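Local atomic coordinates of UPF0045 protein MTH_1187 (Methanothermobacter thermautotrophicus, PDB entry 1LXN), a protein that is of unknown function but assembles as a homotetramer and, as a UPF0045 family member related to thiamine-binding proteins, may bind thiamine or a similar small molecule. Residues V8-T13 with E62-A67; E48-L53 with L76-R81. All coordinates share one frame; numbering follows the deposited sequence.

Contact 1 and contact 2 hold the two ends of helix 50-66 against one antiparallel sheet. In contact 1 the last turn of the helix meets the end of strand 2-10; in contact 2 its first turn meets the end of strand 72-79, the neighbour of strand 2-10 in the sheet. Their centres lie 22 Å apart, on opposite sides of the centre of the chain. Contact 1 is core: three buried residues, compact and wholly apolar, with one tight methyl pair. Contact 2 is partly buried, so its chemistry grades from a buried leucine through exposed aliphatic residues to a carboxylate, and the helix start beside it carries an aspartate cap.

Contact 1 of 2, residues V8-T13 with E62-A67; sequences VIPLGT and EAVLQA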
loop_
_atom_site.group_PDB
_atom_site.type_symbol
_atom_site.label_atom_id
_atom_site.label_comp_id
_atom_site.label_asym_id
_atom_site.label_seq_id
_atom_site.Cartn_x
_atom_site.Cartn_y
_atom_site.Cartn_z
ATOM N N VAL A 8 0.538 -5.897 -3.585
ATOM C CA VAL A 8 -0.133 -6.367 -4.787
ATOM C C VAL A 8 0.836 -7.385 -5.368
ATOM O O VAL A 8 1.935 -7.030 -5.783
ATOM C CB VAL A 8 -0.356 -5.223 -5.796
ATOM C CG1 VAL A 8 -1.155 -5.732 -6.991
ATOM C CG2 VAL A 8 -1.086 -4.070 -5.122
ATOM N N ILE A 9 0.434 -8.650 -5.385
ATOM C CA ILE A 9 1.306 -9.709 -5.870
ATOM C C ILE A 9 0.746 -10.444 -7.083
ATOM O O ILE A 9 -0.240 -11.163 -6.984
ATOM C CB ILE A 9 1.574 -10.746 -4.749
ATOM C CG1 ILE A 9 2.042 -10.031 -3.475
ATOM C CG2 ILE A 9 2.623 -11.752 -5.201
ATOM C CD1 ILE A 9 2.274 -10.956 -2.284
ATOM N N PRO A 10 1.361 -10.250 -8.255
ATOM C CA PRO A 10 0.867 -10.942 -9.449
ATOM C C PRO A 10 1.312 -12.397 -9.366
ATOM O O PRO A 10 2.425 -12.681 -8.925
ATOM C CB PRO A 10 1.535 -10.178 -10.591
ATOM C CG PRO A 10 2.845 -9.738 -9.976
ATOM C CD PRO A 10 2.432 -9.292 -8.588
ATOM N N LEU A 11 0.434 -13.310 -9.769
ATOM C CA LEU A 11 0.728 -14.740 -9.731
ATOM C C LEU A 11 0.814 -15.339 -11.144
ATOM O O LEU A 11 0.126 -14.890 -12.057
ATOM C CB LEU A 11 -0.363 -15.456 -8.928
ATOM C CG LEU A 11 -0.658 -14.912 -7.523
ATOM C CD1 LEU A 11 -1.778 -15.726 -6.883
ATOM C CD2 LEU A 11 0.603 -14.987 -6.667
ATOM N N GLY A 12 1.652 -16.358 -11.314
ATOM C CA GLY A 12 1.806 -16.985 -12.617
ATOM C C GLY A 12 2.521 -16.068 -13.595
ATOM O O GLY A 12 2.262 -16.092 -14.795
ATOM N N THR A 13 3.440 -15.275 -13.062
ATOM C CA THR A 13 4.213 -14.295 -13.818
ATOM C C THR A 13 5.361 -14.882 -14.663
ATOM O O THR A 13 5.848 -14.240 -15.595
ATOM C CB THR A 13 4.745 -13.222 -12.812
ATOM O OG1 THR A 13 3.762 -12.185 -12.673
ATOM C CG2 THR A 13 6.060 -12.633 -13.243
ATOM N N GLU A 62 -5.468 -2.600 -10.187
ATOM C CA GLU A 62 -5.751 -2.543 -11.623
ATOM C C GLU A 62 -4.495 -2.349 -12.466
ATOM O O GLU A 62 -4.399 -2.893 -13.560
ATOM C CB GLU A 62 -6.723 -1.396 -11.932
ATOM C CG GLU A 62 -7.971 -1.371 -11.063
ATOM C CD GLU A 62 -9.123 -2.176 -11.632
ATOM O OE1 GLU A 62 -8.868 -3.183 -12.333
ATOM O OE2 GLU A 62 -10.288 -1.801 -11.362
ATOM N N ALA A 63 -3.545 -1.563 -11.964
ATOM C CA ALA A 63 -2.313 -1.308 -12.701
ATOM C C ALA A 63 -1.531 -2.596 -12.939
ATOM O O ALA A 63 -0.897 -2.757 -13.977
ATOM C CB ALA A 63 -1.441 -0.294 -11.952
ATOM N N VAL A 64 -1.579 -3.513 -11.980
ATOM C CA VAL A 64 -0.864 -4.773 -12.124
ATOM C C VAL A 64 -1.553 -5.660 -13.156
ATOM O O VAL A 64 -0.890 -6.386 -13.906
ATOM C CB VAL A 64 -0.742 -5.495 -10.770
ATOM C CG1 VAL A 64 -0.109 -6.866 -10.953
ATOM C CG2 VAL A 64 0.107 -4.647 -9.830
ATOM N N LEU A 65 -2.880 -5.600 -13.205
ATOM C CA LEU A 65 -3.611 -6.379 -14.194
ATOM C C LEU A 65 -3.313 -5.769 -15.565
ATOM O O LEU A 65 -3.070 -6.488 -16.530
ATOM C CB LEU A 65 -5.118 -6.327 -13.927
ATOM C CG LEU A 65 -5.665 -7.159 -12.761
ATOM C CD1 LEU A 65 -7.097 -6.713 -12.417
ATOM C CD2 LEU A 65 -5.627 -8.635 -13.139
ATOM N N GLN A 66 -3.332 -4.439 -15.645
ATOM C CA GLN A 66 -3.062 -3.754 -16.904
ATOM C C GLN A 66 -1.644 -4.020 -17.371
ATOM O O GLN A 66 -1.379 -4.055 -18.565
ATOM C CB GLN A 66 -3.257 -2.243 -16.767
ATOM C CG GLN A 66 -4.692 -1.819 -16.562
ATOM C CD GLN A 66 -4.922 -0.367 -16.947
ATOM O OE1 GLN A 66 -4.183 0.530 -16.524
ATOM N NE2 GLN A 66 -5.956 -0.128 -17.753
ATOM N N ALA A 67 -0.743 -4.193 -16.411
ATOM C CA ALA A 67 0.657 -4.461 -16.692
ATOM C C ALA A 67 0.811 -5.813 -17.385
ATOM O O ALA A 67 1.866 -6.115 -17.932
ATOM C CB ALA A 67 1.457 -4.439 -15.390
#
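Val64, near the end of helix 50-66, faces the last residues of strand 2-10 so closely that its CA lies 6.9 Å from the CA of Pro10, the closest pair of CA atoms across the two segments. One side chain does all the work on the helix side, and its two methyls share the strand between them. CG1 of Val64 rests on CB of Pro10 at 3.7 Å, while CG2 of Val64 presses on CG1 of Val8 at 3.3 Å, tighter than ordinary van der Waals contact. The two valines pass alongside each other in opposite directions. With CG1 of Val8 anti to the backbone N (chi1 -176°), that methyl is the branch presented to the helix.

Short, branched valines suit a place where helix and sheet come this near, since they fill the gap without needing room for a long chain. Proline fits as well: it offers the CB methylene of its compact, puckered ring and lacks an N-H, and the backbone pairing with the next strand is made by its neighbours, Ile9 with Tyr73 and Leu11 with Arg71. Val72 touches both valines, and Ala25 of helix 19-29 also reaches Val64. Helices 19-29 and 50-66, alternating with the strands of a four-stranded antiparallel sheet of order 2-3-1-4, give the beta-alpha-beta-beta-alpha-beta pattern of the ferredoxin-like fold, and this contact seats the second helix on it.

Contact 2 of 2, residues E48-L53 with L76-R81; sequences EDLDEL and LKIDDR
The carboxylate of Asp80 has a methyl at one of its oxygens: CD1 of Leu50 comes to within 4.2 Å of OD2 of Asp80, a van der Waals approach at the outer limit of the contact. The charge of this group is answered elsewhere, by a salt bridge from OD1 to NE of Arg82. A second carboxylate, that of Asp49, serves the helix instead of the strand. Asp49 is the N-cap, and its OD1 accepts from N of Glu52 at 2.9 Å, a nearly straight bond (166°) that reaches the syn side of the oxygen from 30° out of the carboxylate plane. Aspartate suits this position because its short side chain can turn back to a backbone N-H that the first turn leaves without a carbonyl partner.

Apart from these polar groups the contact is aliphatic. CD2 of Leu53 lies 4.1 Å from CD1 of Ile78 and equally near CG1 of Ile78, the two side chains running past one another in opposite directions. With its CG anti to the backbone N (chi1 -179°), Leu53 stretches out from the helix toward the sheet. Leu50, one turn earlier, adds a looser touch, its CD2 standing 4.4 Å from CD1 of Ile78. Beneath the helix, Ile2 of strand 2-10 meets Leu50, Ile78 and Asp80, and Met54 adds to the cover of Ile78. Leu53 also touches Ala4 of strand 2-10 and Leu45 and Ala47 of strand 42-47.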
loop_
_atom_site.group_PDB
_atom_site.type_symbol
_atom_site.label_atom_id
_atom_site.label_comp_id
_atom_site.label_asym_id
_atom_site.label_seq_id
_atom_site.Cartn_x
_atom_site.Cartn_y
_atom_site.Cartn_z
ATOM N N GLU A 48 -6.370 10.386 4.445
ATOM C CA GLU A 48 -7.232 11.220 5.271
ATOM C C GLU A 48 -8.624 10.621 5.421
ATOM O O GLU A 48 -9.370 10.990 6.323
ATOM C CB GLU A 48 -7.351 12.619 4.666
ATOM C CG GLU A 48 -6.147 13.511 4.900
ATOM C CD GLU A 48 -6.255 14.825 4.143
ATOM O OE1 GLU A 48 -5.472 15.752 4.452
ATOM O OE2 GLU A 48 -7.117 14.926 3.236
ATOM N N ASP A 49 -8.988 9.713 4.526
ATOM C CA ASP A 49 -10.298 9.079 4.604
ATOM C C ASP A 49 -10.299 7.738 3.886
ATOM O O ASP A 49 -9.441 7.468 3.050
ATOM C CB ASP A 49 -11.381 10.007 4.035
ATOM C CG ASP A 49 -11.137 10.379 2.585
ATOM O OD1 ASP A 49 -11.396 9.551 1.692
ATOM O OD2 ASP A 49 -10.678 11.508 2.339
ATOM N N LEU A 50 -11.266 6.898 4.224
ATOM C CA LEU A 50 -11.367 5.572 3.639
ATOM C C LEU A 50 -11.603 5.564 2.143
ATOM O O LEU A 50 -11.109 4.673 1.452
ATOM C CB LEU A 50 -12.464 4.772 4.347
ATOM C CG LEU A 50 -12.056 4.343 5.756
ATOM C CD1 LEU A 50 -13.261 3.819 6.530
ATOM C CD2 LEU A 50 -10.961 3.285 5.644
ATOM N N ASP A 51 -12.350 6.546 1.640
ATOM C CA ASP A 51 -12.616 6.624 0.209
ATOM C C ASP A 51 -11.320 6.730 -0.606
ATOM O O ASP A 51 -11.121 5.952 -1.534
ATOM C CB ASP A 51 -13.537 7.811 -0.122
ATOM C CG ASP A 51 -15.012 7.517 0.165
ATOM O OD1 ASP A 51 -15.392 6.328 0.242
ATOM O OD2 ASP A 51 -15.802 8.478 0.293
ATOM N N GLU A 52 -10.443 7.677 -0.262
ATOM C CA GLU A 52 -9.181 7.846 -0.991
ATOM C C GLU A 52 -8.355 6.570 -0.956
ATOM O O GLU A 52 -7.823 6.134 -1.981
ATOM C CB GLU A 52 -8.323 8.973 -0.403
ATOM C CG GLU A 52 -8.658 10.360 -0.892
ATOM C CD GLU A 52 -8.628 10.501 -2.408
ATOM O OE1 GLU A 52 -7.533 10.465 -3.022
ATOM O OE2 GLU A 52 -9.725 10.653 -2.979
ATOM N N LEU A 53 -8.232 5.991 0.236
ATOM C CA LEU A 53 -7.474 4.762 0.400
ATOM C C LEU A 53 -7.999 3.660 -0.525
ATOM O O LEU A 53 -7.220 3.047 -1.256
ATOM C CB LEU A 53 -7.521 4.298 1.859
ATOM C CG LEU A 53 -6.741 3.021 2.188
ATOM C CD1 LEU A 53 -5.287 3.150 1.749
ATOM C CD2 LEU A 53 -6.814 2.771 3.687
ATOM N N LEU A 76 -4.496 -5.926 1.913
ATOM C CA LEU A 76 -4.591 -4.591 2.473
ATOM C C LEU A 76 -4.858 -4.694 3.967
ATOM O O LEU A 76 -5.778 -5.389 4.390
ATOM C CB LEU A 76 -5.731 -3.815 1.811
ATOM C CG LEU A 76 -6.037 -2.435 2.400
ATOM C CD1 LEU A 76 -4.889 -1.483 2.108
ATOM C CD2 LEU A 76 -7.341 -1.898 1.811
ATOM N N LYS A 77 -4.032 -4.022 4.759
ATOM C CA LYS A 77 -4.202 -3.993 6.203
ATOM C C LYS A 77 -4.492 -2.542 6.538
ATOM O O LYS A 77 -3.762 -1.648 6.117
ATOM C CB LYS A 77 -2.928 -4.416 6.938
ATOM C CG LYS A 77 -2.481 -5.844 6.712
ATOM C CD LYS A 77 -1.354 -6.220 7.683
ATOM C CE LYS A 77 -0.201 -5.212 7.651
ATOM N NZ LYS A 77 0.902 -5.543 8.607
ATOM N N ILE A 78 -5.559 -2.309 7.290
ATOM C CA ILE A 78 -5.931 -0.960 7.677
ATOM C C ILE A 78 -5.944 -0.806 9.195
ATOM O O ILE A 78 -6.564 -1.600 9.910
ATOM C CB ILE A 78 -7.342 -0.586 7.156
ATOM C CG1 ILE A 78 -7.431 -0.799 5.645
ATOM C CG2 ILE A 78 -7.647 0.868 7.495
ATOM C CD1 ILE A 78 -8.809 -0.517 5.075
ATOM N N ASP A 79 -5.244 0.210 9.682
ATOM C CA ASP A 79 -5.218 0.508 11.107
ATOM C C ASP A 79 -5.899 1.871 11.205
ATOM O O ASP A 79 -5.293 2.899 10.934
ATOM C CB ASP A 79 -3.779 0.593 11.626
ATOM C CG ASP A 79 -3.714 0.839 13.133
ATOM O OD1 ASP A 79 -2.604 1.061 13.654
ATOM O OD2 ASP A 79 -4.771 0.805 13.801
ATOM N N ASP A 80 -7.169 1.869 11.576
ATOM C CA ASP A 80 -7.934 3.104 11.669
ATOM C C ASP A 80 -8.160 3.483 13.127
ATOM O O ASP A 80 -9.035 2.928 13.791
ATOM C CB ASP A 80 -9.273 2.912 10.951
ATOM C CG ASP A 80 -10.040 4.208 10.771
ATOM O OD1 ASP A 80 -9.554 5.272 11.218
ATOM O OD2 ASP A 80 -11.142 4.152 10.178
ATOM N N ARG A 81 -7.363 4.424 13.624
ATOM C CA ARG A 81 -7.486 4.852 15.010
ATOM C C ARG A 81 -8.144 6.226 15.087
ATOM O O ARG A 81 -7.602 7.218 14.595
ATOM C CB ARG A 81 -6.109 4.880 15.684
ATOM C CG ARG A 81 -6.181 5.139 17.179
ATOM C CD ARG A 81 -4.834 4.982 17.854
ATOM N NE ARG A 81 -4.945 5.148 19.300
ATOM C CZ ARG A 81 -3.917 5.145 20.144
ATOM N NH1 ARG A 81 -2.678 4.978 19.693
ATOM N NH2 ARG A 81 -4.131 5.333 21.442
#